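Local coordinates for outer membrane porin F (Pseudomonas aeruginosa, PDB 4RLC), which forms a beta-barrel in the outer membrane through its N-terminal domain and, as a porin, probably serves the passage of small molecules, at residues G49-L52 with V56-A59; R100-A105 with F143-L148. One frame throughout, in Å; residues are numbered along the deposited sequence.

Interaction 1: residues G49-L52 with V56-A59; sequences GYFL and VELA
The aliphatic stem of Glu57 lies over one face of the Phe51 ring, its CB 3.9 Å from the ring centroid and only 8° off the normal, a CH-pi contact. With CG anti to the backbone N (chi1 176°) and the chain extended beyond it, the carboxylate runs on past the ring, the two planes 17° apart. Glu57 OE1 comes to 3.8 Å from Phe51 CZ, while Glu57 OE2 sits 3.3 Å from Gly49 CA, where no side chain stands in its way. On the face that carries Tyr50 and Leu58, Leu52, just past the end of its strand, brings its CD1 to Leu58 CG, though Leu58 was modelled in two conformers and the apparent closeness of the pair is doubtful. Within segment 49-52, Leu52 CD2 meets the edge of the Tyr50 ring, in its plane.

The contacts between the strands belong to an antiparallel beta hairpin of the eight-stranded barrel, close to its turn. Tyr50 and Leu58 form a hydrogen-bonded pair, with Tyr50 N to Leu58 O at 2.8 Å and Leu58 N to Tyr50 O at 2.9 Å; non-hydrogen-bonded pairs flank it, Gly49 with Ala59 and Phe51 with Glu57. Toward the turn, the hydrogen bond from Leu52 N to Val56 O is weak and bent.

Further out, Lys135 makes a salt bridge to Glu57 OE1, which probably offsets the nearby like charge of Glu22 and steadies the carboxylate beside the ring. His91 meets the Phe51 ring, and on the other face Asn19 hydrogen-bonds Tyr50 OH, with a detergent molecule touching the tyrosine.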
loop_
_atom_site.group_PDB
_atom_site.type_symbol
_atom_site.label_atom_id
_atom_site.label_comp_id
_atom_site.label_asym_id
_atom_site.label_seq_id
_atom_site.Cartn_x
_atom_site.Cartn_y
_atom_site.Cartn_z
ATOM N N GLY A 49 -1.938 -4.452 9.188
ATOM C CA GLY A 49 -3.368 -4.412 8.879
ATOM C C GLY A 49 -4.174 -5.267 9.870
ATOM O O GLY A 49 -3.629 -6.259 10.445
ATOM N N TYR A 50 -5.411 -4.867 10.082
ATOM C CA TYR A 50 -6.329 -5.540 10.941
ATOM C C TYR A 50 -7.648 -5.841 10.230
ATOM O O TYR A 50 -8.229 -4.977 9.628
ATOM C CB TYR A 50 -6.601 -4.648 12.209
ATOM C CG TYR A 50 -7.582 -5.263 13.141
ATOM C CD1 TYR A 50 -7.203 -6.309 14.022
ATOM C CD2 TYR A 50 -8.897 -4.857 13.130
ATOM C CE1 TYR A 50 -8.133 -6.927 14.839
ATOM C CE2 TYR A 50 -9.829 -5.428 13.953
ATOM C CZ TYR A 50 -9.468 -6.431 14.821
ATOM O OH TYR A 50 -10.515 -6.948 15.570
ATOM N N PHE A 51 -8.110 -7.092 10.363
ATOM C CA PHE A 51 -9.372 -7.505 9.775
ATOM C C PHE A 51 -10.589 -7.171 10.624
ATOM O O PHE A 51 -10.876 -7.845 11.650
ATOM C CB PHE A 51 -9.329 -8.968 9.409
ATOM C CG PHE A 51 -8.667 -9.213 8.070
ATOM C CD1 PHE A 51 -7.267 -9.236 7.936
ATOM C CD2 PHE A 51 -9.412 -9.335 6.952
ATOM C CE1 PHE A 51 -6.651 -9.440 6.719
ATOM C CE2 PHE A 51 -8.803 -9.517 5.723
ATOM C CZ PHE A 51 -7.430 -9.572 5.616
ATOM N N LEU A 52 -11.290 -6.121 10.193
ATOM C CA LEU A 52 -12.547 -5.688 10.888
ATOM C C LEU A 52 -13.613 -6.744 10.703
ATOM O O LEU A 52 -14.366 -7.013 11.659
ATOM C CB LEU A 52 -13.009 -4.400 10.386
ATOM C CG LEU A 52 -12.146 -3.189 10.559
ATOM C CD1 LEU A 52 -12.899 -2.020 9.939
ATOM C CD2 LEU A 52 -11.919 -2.894 12.036
ATOM N N VAL A 56 -12.987 -7.189 5.300
ATOM C CA VAL A 56 -12.559 -5.818 5.346
ATOM C C VAL A 56 -11.355 -5.678 6.266
ATOM O O VAL A 56 -11.434 -6.056 7.464
ATOM C CB VAL A 56 -13.677 -4.932 5.881
ATOM C CG1 VAL A 56 -13.200 -3.487 5.965
ATOM C CG2 VAL A 56 -14.883 -5.059 4.973
ATOM N N GLU A 57 -10.281 -5.114 5.726
ATOM C CA GLU A 57 -9.076 -4.901 6.467
ATOM C C GLU A 57 -8.777 -3.379 6.480
ATOM O O GLU A 57 -8.955 -2.671 5.449
ATOM C CB GLU A 57 -7.948 -5.635 5.788
ATOM C CG GLU A 57 -6.547 -5.451 6.378
ATOM C CD GLU A 57 -5.409 -6.004 5.527
ATOM O OE1 GLU A 57 -5.584 -6.483 4.363
ATOM O OE2 GLU A 57 -4.239 -5.885 6.060
ATOM N N LEU A 58 -8.356 -2.876 7.642
ATOM C CA LEU A 58 -7.829 -1.541 7.760
ATOM C C LEU A 58 -6.302 -1.680 7.839
ATOM O O LEU A 58 -5.804 -2.534 8.569
ATOM C CB LEU A 58 -8.346 -0.884 9.045
ATOM C CG LEU A 58 -9.841 -0.662 9.117
ATOM C CD1 LEU A 58 -10.158 0.243 10.303
ATOM C CD2 LEU A 58 -10.344 -0.066 7.813
ATOM N N ALA A 59 -5.556 -0.898 7.054
ATOM C CA ALA A 59 -4.082 -1.035 7.054
ATOM C C ALA A 59 -3.451 0.327 7.095
ATOM O O ALA A 59 -3.853 1.286 6.387
ATOM C CB ALA A 59 -3.622 -1.799 5.793
#

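Interaction 2: residues R100-A105 with F143-L148; sequences RPYVSA and FAKASL. With C8E ((hydroxyethyloxy)tri(ethyloxy)octane), chain B; C8E ((hydroxyethyloxy)tri(ethyloxy)octane), chain F.
This is a van der Waals contact across the barrel interior, in which Tyr102 of strand 98-115 reaches Lys145 and Ser147 of strand 142-153, two strands that are not neighbours in the sheet. The two segments run at 40° to each other and their axes come no closer than 9.2 Å, so the gap is spanned mainly by the tyrosine, met by the methylenes of Lys145 and by Ser147 CB. The phenol oxygen does most of the touching: Tyr102 OH lies 3.2 Å from Lys145 CE and likewise 3.2 Å from Ser147 CB. Lys145 crosses the tyrosine at about a right angle, its methylenes passing obliquely by the ring, with Lys145 CG 4.1 Å from Tyr102 CE2. Because Lys145 is extended from CB to NZ, its CE as well as its CG lies beside the phenol.

In this antiparallel beta-barrel, strand 120-137 lies between the two and hydrogen-bonds through its backbone to the tyrosine's strand, Tyr102 pairing with Gly133. The inward residues Tyr102, Lys145 and Ser147 thus bridge over an intervening strand and fill part of the lumen. A water lies in the plane of the tyrosine ring at its edge, 2.6 Å from Tyr102 OH, and gives a long, weak bond to Leu148 O. The ammonium group of Lys145 is engaged by Glu24 in a salt bridge, which probably fixes the end of the chain that passes the phenol, and Ser147 OG makes a weak hydrogen bond to Gly168 O.

Other side chains of the same strands face outward, where detergent follows the barrel wall. One C8E places C8 3.4 Å from Pro101 CB and its alkyl end alongside Leu148; a second brings C20 to 3.9 Å from Ala144 CB.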
loop_
_atom_site.group_PDB
_atom_site.type_symbol
_atom_site.label_atom_id
_atom_site.label_comp_id
_atom_site.label_asym_id
_atom_site.label_seq_id
_atom_site.Cartn_x
_atom_site.Cartn_y
_atom_site.Cartn_z
ATOM N N ARG A 100 -7.366 -14.231 -3.079
ATOM C CA ARG A 100 -8.268 -13.166 -2.655
ATOM C C ARG A 100 -7.911 -11.946 -3.382
ATOM O O ARG A 100 -7.037 -11.127 -3.023
ATOM C CB ARG A 100 -8.198 -12.928 -1.082
ATOM C CG ARG A 100 -8.533 -14.136 -0.263
ATOM C CD ARG A 100 -8.897 -13.726 1.184
ATOM N NE ARG A 100 -10.316 -13.294 1.152
ATOM C CZ ARG A 100 -10.973 -12.831 2.212
ATOM N NH1 ARG A 100 -12.245 -12.516 2.111
ATOM N NH2 ARG A 100 -10.359 -12.726 3.393
ATOM N N PRO A 101 -8.595 -11.723 -4.529
ATOM C CA PRO A 101 -8.465 -10.407 -5.091
ATOM C C PRO A 101 -8.988 -9.337 -4.133
ATOM O O PRO A 101 -9.858 -9.659 -3.300
ATOM C CB PRO A 101 -9.353 -10.494 -6.346
ATOM C CG PRO A 101 -9.657 -11.960 -6.570
ATOM C CD PRO A 101 -9.625 -12.531 -5.164
ATOM N N TYR A 102 -8.562 -8.085 -4.315
ATOM C CA TYR A 102 -9.062 -7.011 -3.500
ATOM C C TYR A 102 -9.147 -5.690 -4.226
ATOM O O TYR A 102 -8.523 -5.440 -5.245
ATOM C CB TYR A 102 -8.131 -6.870 -2.236
ATOM C CG TYR A 102 -6.754 -6.286 -2.543
ATOM C CD1 TYR A 102 -6.567 -4.920 -2.667
ATOM C CD2 TYR A 102 -5.616 -7.118 -2.784
ATOM C CE1 TYR A 102 -5.332 -4.397 -3.020
ATOM C CE2 TYR A 102 -4.398 -6.577 -3.120
ATOM C CZ TYR A 102 -4.257 -5.237 -3.212
ATOM O OH TYR A 102 -3.085 -4.685 -3.599
ATOM N N VAL A 103 -9.954 -4.823 -3.634
ATOM C CA VAL A 103 -9.991 -3.400 -3.978
ATOM C C VAL A 103 -9.797 -2.560 -2.691
ATOM O O VAL A 103 -10.066 -3.011 -1.619
ATOM C CB VAL A 103 -11.306 -3.023 -4.679
ATOM C CG1 VAL A 103 -11.418 -3.736 -6.001
ATOM C CG2 VAL A 103 -12.536 -3.298 -3.825
ATOM N N SER A 104 -9.222 -1.376 -2.840
ATOM C CA SER A 104 -8.878 -0.559 -1.714
ATOM C C SER A 104 -8.992 0.913 -2.035
ATOM O O SER A 104 -8.997 1.332 -3.199
ATOM C CB SER A 104 -7.465 -0.821 -1.198
ATOM O OG SER A 104 -6.560 -0.463 -2.126
ATOM N N ALA A 105 -9.211 1.668 -0.956
ATOM C CA ALA A 105 -9.243 3.136 -1.033
ATOM C C ALA A 105 -8.773 3.713 0.287
ATOM O O ALA A 105 -8.937 3.110 1.311
ATOM C CB ALA A 105 -10.663 3.639 -1.329
ATOM N N PHE A 143 1.214 -14.959 2.493
ATOM C CA PHE A 143 0.708 -14.519 1.156
ATOM C C PHE A 143 1.764 -13.777 0.390
ATOM O O PHE A 143 2.654 -13.170 0.908
ATOM C CB PHE A 143 -0.608 -13.730 1.287
ATOM C CG PHE A 143 -0.470 -12.384 1.924
ATOM C CD1 PHE A 143 -0.122 -11.233 1.206
ATOM C CD2 PHE A 143 -0.568 -12.299 3.335
ATOM C CE1 PHE A 143 -0.003 -10.003 1.877
ATOM C CE2 PHE A 143 -0.463 -11.063 3.970
ATOM C CZ PHE A 143 -0.129 -9.958 3.277
ATOM N N ALA A 144 1.601 -13.787 -0.957
ATOM C CA ALA A 144 2.287 -12.900 -1.837
ATOM C C ALA A 144 1.172 -12.037 -2.522
ATOM O O ALA A 144 0.030 -12.511 -2.675
ATOM C CB ALA A 144 3.061 -13.697 -2.864
ATOM N N LYS A 145 1.522 -10.839 -2.869
ATOM C CA LYS A 145 0.536 -9.857 -3.427
ATOM C C LYS A 145 1.102 -9.165 -4.652
ATOM O O LYS A 145 2.294 -8.863 -4.717
ATOM C CB LYS A 145 0.289 -8.817 -2.305
ATOM C CG LYS A 145 -0.469 -7.548 -2.604
ATOM C CD LYS A 145 -0.667 -6.805 -1.285
ATOM C CE LYS A 145 -0.809 -5.297 -1.364
ATOM N NZ LYS A 145 -1.183 -4.800 0.012
ATOM N N ALA A 146 0.255 -8.941 -5.690
ATOM C CA ALA A 146 0.601 -8.069 -6.801
ATOM C C ALA A 146 -0.446 -6.964 -6.851
ATOM O O ALA A 146 -1.634 -7.274 -6.690
ATOM C CB ALA A 146 0.439 -8.845 -8.127
ATOM N N SER A 147 -0.028 -5.706 -6.978
ATOM C CA SER A 147 -0.925 -4.565 -6.756
ATOM C C SER A 147 -0.811 -3.509 -7.857
ATOM O O SER A 147 0.261 -3.343 -8.459
ATOM C CB SER A 147 -0.509 -3.898 -5.380
ATOM O OG SER A 147 0.846 -3.433 -5.339
ATOM N N LEU A 148 -1.906 -2.767 -8.057
ATOM C CA LEU A 148 -1.955 -1.518 -8.816
ATOM C C LEU A 148 -2.557 -0.455 -7.944
ATOM O O LEU A 148 -3.591 -0.719 -7.319
ATOM C CB LEU A 148 -2.890 -1.701 -10.025
ATOM C CG LEU A 148 -2.433 -2.696 -11.051
ATOM C CD1 LEU A 148 -3.518 -2.844 -12.119
ATOM C CD2 LEU A 148 -1.097 -2.271 -11.685
HETATM C C1 C8E B . -2.258 -6.674 -11.017
HETATM C C2 C8E B . -3.567 -7.360 -10.671
HETATM C C3 C8E B . -4.801 -6.471 -10.665
HETATM C C4 C8E B . -5.973 -7.275 -10.137
HETATM C C5 C8E B . -7.362 -6.675 -10.227
HETATM C C6 C8E B . -8.336 -7.551 -9.441
HETATM C C7 C8E B . -9.572 -6.847 -8.874
HETATM C C8 C8E B . -10.484 -7.867 -8.183
HETATM O O9 C8E B . -11.828 -7.412 -7.951
HETATM C C10 C8E B . -12.960 -8.316 -8.082
HETATM C C11 C8E B . -12.790 -9.825 -7.929
HETATM O O12 C8E B . -14.084 -10.324 -8.274
HETATM C C13 C8E B . -14.505 -11.643 -7.940
HETATM C C14 C8E B . -13.553 -12.716 -8.407
HETATM O O15 C8E B . -12.758 -12.944 -7.231
HETATM C C6 C8E F . -11.144 -19.246 -10.939
HETATM C C7 C8E F . -9.769 -19.500 -11.578
HETATM C C8 C8E F . -8.629 -19.667 -10.566
HETATM O O9 C8E F . -7.417 -19.087 -11.075
HETATM C C10 C8E F . -6.458 -18.683 -10.082
HETATM C C11 C8E F . -5.120 -19.321 -10.446
HETATM O O12 C8E F . -4.038 -18.829 -9.657
HETATM C C13 C8E F . -3.740 -17.445 -9.854
HETATM C C14 C8E F . -2.239 -17.262 -9.699
HETATM O O15 C8E F . -1.938 -15.863 -9.699
HETATM C C16 C8E F . -1.936 -15.238 -8.408
HETATM C C17 C8E F . -0.796 -14.231 -8.311
HETATM O O18 C8E F . -0.844 -13.581 -7.037
HETATM C C19 C8E F . 0.141 -12.591 -6.853
HETATM C C20 C8E F . 1.357 -13.266 -6.317
HETATM O O21 C8E F . 2.514 -12.841 -7.011
HETATM O O HOH W 1 -3.326 -2.140 -4.285
#

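Overall arrangement
Interactions 1 and 2 belong to the same closed eight-stranded antiparallel barrel, their centres 13 Å apart. Along the chain they come in series: the hairpin of strands 42-51 and 56-66 is complete before strand 98-115 begins, and strand 142-153 follows later. Interaction 1 joins sequence neighbours edge to edge, whereas interaction 2 reaches over strand 120-137 through the interior. They touch where Phe51 CE2 packs 4.3 Å from Arg100 NH2, and Lys135 of the intervening strand contacts both, at Glu57 and at Tyr102 and Lys145. Charged and aromatic side chains therefore crowd this part of the lumen, consistent with a narrow interior.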